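Local coordinates for protein N-acetylmuramoyl-L-alanine amidase (Peptoclostridium difficile, PDB 4RN7) that probably hydrolyses the amide bond between N-acetylmuramic acid and L-alanine in peptidoglycan, this chain being its zinc-binding Amidase_3 catalytic domain, at residues S80-A85 and L146-F151; T5-P10 and D76-I81. All blocks are in the same frame, centred on the assembly; numbering follows the deposited sequence.

Contact 1 (S80-A85 and L146-F151). With ZN (zinc ion), chain B.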
loop_
_atom_site.group_PDB
_atom_site.type_symbol
_atom_site.label_atom_id
_atom_site.label_comp_id
_atom_site.label_asym_id
_atom_site.label_seq_id
_atom_site.Cartn_x
_atom_site.Cartn_y
_atom_site.Cartn_z
ATOM N N SER A 80 0.036 -1.857 -3.212
ATOM C CA SER A 80 -1.317 -2.010 -2.695
ATOM C C SER A 80 -1.335 -1.433 -1.289
ATOM O O SER A 80 -0.387 -1.634 -0.518
ATOM C CB SER A 80 -1.720 -3.483 -2.662
ATOM O OG SER A 80 -3.079 -3.642 -2.279
ATOM N N ILE A 81 -2.405 -0.717 -0.963
ATOM C CA ILE A 81 -2.503 -0.035 0.332
ATOM C C ILE A 81 -3.637 -0.655 1.142
ATOM O O ILE A 81 -4.793 -0.605 0.719
ATOM C CB ILE A 81 -2.801 1.459 0.122
ATOM C CG1 ILE A 81 -1.632 2.131 -0.621
ATOM C CG2 ILE A 81 -3.056 2.147 1.461
ATOM C CD1 ILE A 81 -0.307 2.104 0.161
ATOM N N HIS A 82 -3.311 -1.243 2.293
ATOM C CA HIS A 82 -4.307 -1.889 3.146
ATOM C C HIS A 82 -4.058 -1.471 4.595
ATOM O O HIS A 82 -3.068 -0.810 4.873
ATOM C CB HIS A 82 -4.174 -3.406 3.066
ATOM C CG HIS A 82 -4.854 -4.018 1.883
ATOM N ND1 HIS A 82 -5.979 -4.801 2.009
ATOM C CD2 HIS A 82 -4.566 -3.978 0.557
ATOM C CE1 HIS A 82 -6.360 -5.219 0.814
ATOM N NE2 HIS A 82 -5.519 -4.741 -0.086
ATOM N N LEU A 83 -4.972 -1.831 5.496
ATOM C CA LEU A 83 -4.731 -1.678 6.938
ATOM C C LEU A 83 -4.808 -3.065 7.546
ATOM O O LEU A 83 -5.571 -3.924 7.093
ATOM C CB LEU A 83 -5.768 -0.774 7.603
ATOM C CG LEU A 83 -5.932 0.630 7.012
ATOM C CD1 LEU A 83 -7.066 1.384 7.713
ATOM C CD2 LEU A 83 -4.622 1.396 7.135
ATOM N N ASN A 84 -4.019 -3.294 8.579
ATOM C CA ASN A 84 -3.982 -4.602 9.172
ATOM C C ASN A 84 -5.142 -4.794 10.148
ATOM O O ASN A 84 -5.813 -3.829 10.559
ATOM C CB ASN A 84 -2.635 -4.802 9.878
ATOM C CG ASN A 84 -2.080 -6.201 9.683
ATOM O OD1 ASN A 84 -2.834 -7.172 9.639
ATOM N ND2 ASN A 84 -0.759 -6.312 9.565
ATOM N N ALA A 85 -5.377 -6.045 10.521
ATOM C CA ALA A 85 -6.407 -6.359 11.498
ATOM C C ALA A 85 -6.009 -7.602 12.270
ATOM O O ALA A 85 -5.481 -8.554 11.687
ATOM C CB ALA A 85 -7.747 -6.587 10.808
ATOM N N LEU A 146 2.414 -5.017 -0.856
ATOM C CA LEU A 146 1.181 -4.594 -0.207
ATOM C C LEU A 146 1.610 -4.086 1.150
ATOM O O LEU A 146 2.253 -4.811 1.908
ATOM C CB LEU A 146 0.191 -5.765 -0.058
ATOM C CG LEU A 146 -1.155 -5.475 0.631
ATOM C CD1 LEU A 146 -2.238 -6.400 0.097
ATOM C CD2 LEU A 146 -1.072 -5.601 2.162
ATOM N N ILE A 147 1.281 -2.829 1.438
ATOM C CA ILE A 147 1.654 -2.249 2.718
ATOM C C ILE A 147 0.467 -2.287 3.662
ATOM O O ILE A 147 -0.585 -1.735 3.338
ATOM C CB ILE A 147 2.115 -0.794 2.566
ATOM C CG1 ILE A 147 3.140 -0.673 1.435
ATOM C CG2 ILE A 147 2.757 -0.307 3.878
ATOM C CD1 ILE A 147 3.435 0.759 1.010
ATOM N N GLU A 148 0.652 -2.914 4.831
ATOM C CA GLU A 148 -0.372 -2.945 5.877
ATOM C C GLU A 148 -0.082 -1.770 6.803
ATOM O O GLU A 148 0.805 -1.844 7.656
ATOM C CB GLU A 148 -0.330 -4.261 6.665
ATOM C CG GLU A 148 -0.722 -5.513 5.837
ATOM C CD GLU A 148 -2.216 -5.620 5.586
ATOM O OE1 GLU A 148 -2.945 -4.650 5.855
ATOM O OE2 GLU A 148 -2.680 -6.674 5.105
ATOM N N CYS A 149 -0.844 -0.693 6.631
ATOM C CA CYS A 149 -0.457 0.611 7.168
ATOM C C CYS A 149 -0.871 0.856 8.620
ATOM O O CYS A 149 -1.230 1.982 8.981
ATOM C CB CYS A 149 -1.009 1.731 6.293
ATOM S SG CYS A 149 -0.312 1.741 4.611
ATOM N N GLY A 150 -0.821 -0.183 9.445
ATOM C CA GLY A 150 -1.177 -0.035 10.851
ATOM C C GLY A 150 -2.414 -0.870 11.113
ATOM O O GLY A 150 -3.082 -1.287 10.164
ATOM N N PHE A 151 -2.711 -1.125 12.382
ATOM C CA PHE A 151 -3.836 -1.975 12.763
ATOM C C PHE A 151 -5.095 -1.170 13.039
ATOM O O PHE A 151 -5.197 -0.510 14.060
ATOM C CB PHE A 151 -3.472 -2.808 13.998
ATOM C CG PHE A 151 -2.636 -4.014 13.675
ATOM C CD1 PHE A 151 -1.292 -3.877 13.364
ATOM C CD2 PHE A 151 -3.203 -5.278 13.638
ATOM C CE1 PHE A 151 -0.518 -4.994 13.037
ATOM C CE2 PHE A 151 -2.444 -6.391 13.304
ATOM C CZ PHE A 151 -1.099 -6.247 13.004
HETATM ZN ZN ZN B . -7.220 -5.188 3.634
HETATM O O HOH W 1 0.630 -3.710 9.806
#

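Contact 2 (T5-P10 and D76-I81)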
loop_
_atom_site.group_PDB
_atom_site.type_symbol
_atom_site.label_atom_id
_atom_site.label_comp_id
_atom_site.label_asym_id
_atom_site.label_seq_id
_atom_site.Cartn_x
_atom_site.Cartn_y
_atom_site.Cartn_z
ATOM N N THR A 5 5.978 3.681 -14.548
ATOM C CA THR A 5 4.561 3.674 -14.208
ATOM C C THR A 5 4.392 2.994 -12.849
ATOM O O THR A 5 4.847 1.861 -12.656
ATOM C CB THR A 5 3.734 2.926 -15.267
ATOM O OG1 THR A 5 3.827 3.615 -16.526
ATOM C CG2 THR A 5 2.273 2.844 -14.841
ATOM N N VAL A 6 3.758 3.690 -11.911
ATOM C CA VAL A 6 3.483 3.113 -10.597
ATOM C C VAL A 6 1.984 2.870 -10.498
ATOM O O VAL A 6 1.194 3.802 -10.649
ATOM C CB VAL A 6 3.939 4.052 -9.477
ATOM C CG1 VAL A 6 3.681 3.426 -8.101
ATOM C CG2 VAL A 6 5.427 4.362 -9.641
ATOM N N PHE A 7 1.599 1.615 -10.264
ATOM C CA PHE A 7 0.189 1.259 -10.122
ATOM C C PHE A 7 -0.142 1.231 -8.634
ATOM O O PHE A 7 0.470 0.467 -7.873
ATOM C CB PHE A 7 -0.071 -0.108 -10.748
ATOM C CG PHE A 7 -1.529 -0.498 -10.806
ATOM C CD1 PHE A 7 -2.139 -1.124 -9.727
ATOM C CD2 PHE A 7 -2.285 -0.251 -11.949
ATOM C CE1 PHE A 7 -3.467 -1.491 -9.774
ATOM C CE2 PHE A 7 -3.619 -0.622 -11.999
ATOM C CZ PHE A 7 -4.208 -1.241 -10.915
ATOM N N ILE A 8 -1.094 2.067 -8.220
ATOM C CA ILE A 8 -1.481 2.144 -6.810
ATOM C C ILE A 8 -2.834 1.447 -6.648
ATOM O O ILE A 8 -3.779 1.750 -7.366
ATOM C CB ILE A 8 -1.623 3.594 -6.338
ATOM C CG1 ILE A 8 -0.300 4.353 -6.486
ATOM C CG2 ILE A 8 -2.087 3.642 -4.880
ATOM C CD1 ILE A 8 0.856 3.748 -5.691
ATOM N N ASP A 9 -2.914 0.513 -5.702
ATOM C CA ASP A 9 -4.129 -0.266 -5.489
ATOM C C ASP A 9 -4.684 -0.046 -4.072
ATOM O O ASP A 9 -4.231 -0.673 -3.110
ATOM C CB ASP A 9 -3.830 -1.754 -5.690
ATOM C CG ASP A 9 -5.016 -2.632 -5.353
ATOM O OD1 ASP A 9 -6.139 -2.347 -5.847
ATOM O OD2 ASP A 9 -4.850 -3.604 -4.583
ATOM N N PRO A 10 -5.670 0.853 -3.929
ATOM C CA PRO A 10 -6.271 1.032 -2.604
ATOM C C PRO A 10 -7.164 -0.170 -2.283
ATOM O O PRO A 10 -8.160 -0.389 -2.966
ATOM C CB PRO A 10 -7.128 2.303 -2.753
ATOM C CG PRO A 10 -6.886 2.825 -4.188
ATOM C CD PRO A 10 -6.321 1.671 -4.973
ATOM N N ASP A 76 5.593 -0.544 -13.751
ATOM C CA ASP A 76 6.913 -1.000 -13.312
ATOM C C ASP A 76 6.897 -1.506 -11.871
ATOM O O ASP A 76 7.663 -2.410 -11.502
ATOM C CB ASP A 76 7.943 0.114 -13.464
ATOM C CG ASP A 76 8.134 0.529 -14.905
ATOM O OD1 ASP A 76 8.867 -0.170 -15.633
ATOM O OD2 ASP A 76 7.543 1.549 -15.312
ATOM N N VAL A 77 6.032 -0.898 -11.060
ATOM C CA VAL A 77 5.891 -1.195 -9.637
ATOM C C VAL A 77 4.397 -1.224 -9.294
ATOM O O VAL A 77 3.644 -0.392 -9.818
ATOM C CB VAL A 77 6.590 -0.084 -8.801
ATOM C CG1 VAL A 77 6.041 -0.011 -7.385
ATOM C CG2 VAL A 77 8.097 -0.289 -8.792
ATOM N N LEU A 78 3.971 -2.141 -8.421
ATOM C CA LEU A 78 2.608 -2.123 -7.890
ATOM C C LEU A 78 2.688 -1.909 -6.381
ATOM O O LEU A 78 3.451 -2.600 -5.694
ATOM C CB LEU A 78 1.877 -3.443 -8.194
ATOM C CG LEU A 78 0.432 -3.623 -7.693
ATOM C CD1 LEU A 78 -0.258 -4.640 -8.553
ATOM C CD2 LEU A 78 0.380 -4.098 -6.239
ATOM N N VAL A 79 1.915 -0.957 -5.865
ATOM C CA VAL A 79 1.829 -0.770 -4.409
ATOM C C VAL A 79 0.364 -0.846 -4.009
ATOM O O VAL A 79 -0.462 -0.017 -4.449
ATOM C CB VAL A 79 2.433 0.572 -3.945
ATOM C CG1 VAL A 79 2.360 0.696 -2.407
ATOM C CG2 VAL A 79 3.884 0.689 -4.404
ATOM N N SER A 80 0.036 -1.857 -3.212
ATOM C CA SER A 80 -1.317 -2.010 -2.695
ATOM C C SER A 80 -1.335 -1.433 -1.289
ATOM O O SER A 80 -0.387 -1.634 -0.518
ATOM C CB SER A 80 -1.720 -3.483 -2.662
ATOM O OG SER A 80 -3.079 -3.642 -2.279
ATOM N N ILE A 81 -2.405 -0.717 -0.963
ATOM C CA ILE A 81 -2.503 -0.035 0.332
ATOM C C ILE A 81 -3.637 -0.655 1.142
ATOM O O ILE A 81 -4.793 -0.605 0.719
ATOM C CB ILE A 81 -2.801 1.459 0.122
ATOM C CG1 ILE A 81 -1.632 2.131 -0.621
ATOM C CG2 ILE A 81 -3.056 2.147 1.461
ATOM C CD1 ILE A 81 -0.307 2.104 0.161
#

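Contact 1 (S80-A85 and L146-F151)
His82, a zinc ligand, stands beside Leu146 and Glu148 of the parallel neighbouring strand. Its CB lies 3.3 Å from Glu148 OE1. From there CG turns away from the carbonyl carbon (chi1 -82°), and the ring crosses the Leu146 side chain at about a right angle. CG and CD2 lie against Leu146 CD1, which CD2 approaches to 3.4 Å. ND1 binds the zinc ion at 2.1 Å with CE1 beside the metal, and NE2 sits 3.7 Å from Leu146 CD1. Ser80 OG, hydrogen-bonded to Asp9, lies in the ring plane at its edge. His12 and Glu28 are the other protein ligands of the metal.

The backbone is fixed on both sides of this residue, His82 N donating to Ile147 O and His82 O accepting from Cys149 N at 2.8 Å. Beyond it a beta bulge shifts the register by one residue, and Asn84 N bonds to Gly150 O at 2.7 Å. Asn84 then lays CB 3.6 Å from the centroid of the Phe151 ring, 2° off its normal, a CH-pi contact, with its amide stacked nearly parallel to the ring. A water accepts from Asn84 ND2 and donates to Glu148 O.

On the opposite face, Ile81 packs on Ile35 and Leu39 of helix 28-44, and Ile81 and Ile147 meet Ile174 of helix 164-185. Within the sheet, antiparallel strand 95-99 borders 146-151, bonded through Leu146 and Trp98.

Contact 2 (T5-P10 and D76-I81)
Thr5 is held by Asp76 at the start of the strand pair: Asp76 OD2 accepts from Thr5 N on its anti lone pair, at 2.8 Å, and Thr5 O accepts from Asp76 N at 2.7 Å. One residue thus closes on both polar backbone atoms of Thr5, whose hydroxyl turns to Gln50. Val77 N adds only a weak bond to the same carbonyl.

Val6 shares a face of the sheet with Val77. At Phe7 the regular parallel pattern is established: N donates to Val77 O and O accepts from Val79 N, which lies nearly in line with the carbonyl. The ring, its CG anti to the backbone N (chi1 -173°), runs alongside Leu78, with CD1 4.1 Å from Leu78 CG. The two strands are neighbours in the mixed sheet of this amidase domain, and the axes of the two segments lie 17° apart. Two successive right-handed beta-alpha-beta crossovers join them: the first leads from 4-10 through helix 28-44 to 49-53, and the second returns through helix 63-72 past 4-10 to place 77-84 beside it.

Ile8 returns to the Val6 side, where CD1 reaches Val79 CB at 4.0 Å and the side chain also touches Ala36 and Leu39 of helix 28-44. Asp9 N donates to Val79 O, and its O receives Ile81 N. Its carboxylate is divided between two directions: OD2 accepts from Ser80 OG at 2.9 Å, 30° out of the carboxylate plane, whereas OD1 bonds to Ser54 and forms a salt bridge with Arg66. Pro10 pairs with Ile81, and its carbonyl accepts from Arg55 and Arg66.

Contacts 1 and 2 flank the same strand, 77-84, in one sheet: 146-151 borders its C-terminal half and 5-10 its N-terminal half, with Ser80 and Ile81 common to both. Their centres are 14 Å apart, yet they touch directly, Ile147 CD1 lying 3.6 Å from Val79 CG1. The zinc site lies at the C-terminal ends of the parallel strands: contact 1 supplies His82, strand 4-10 of contact 2 leads two residues later to His12, and helix 28-44 gives Glu28, the third protein ligand. Ser80, its side chain about 7 Å from the zinc ion at nearest atoms, connects Asp9 of contact 2 with the His82 ring edge of contact 1, consistent with a second-shell position.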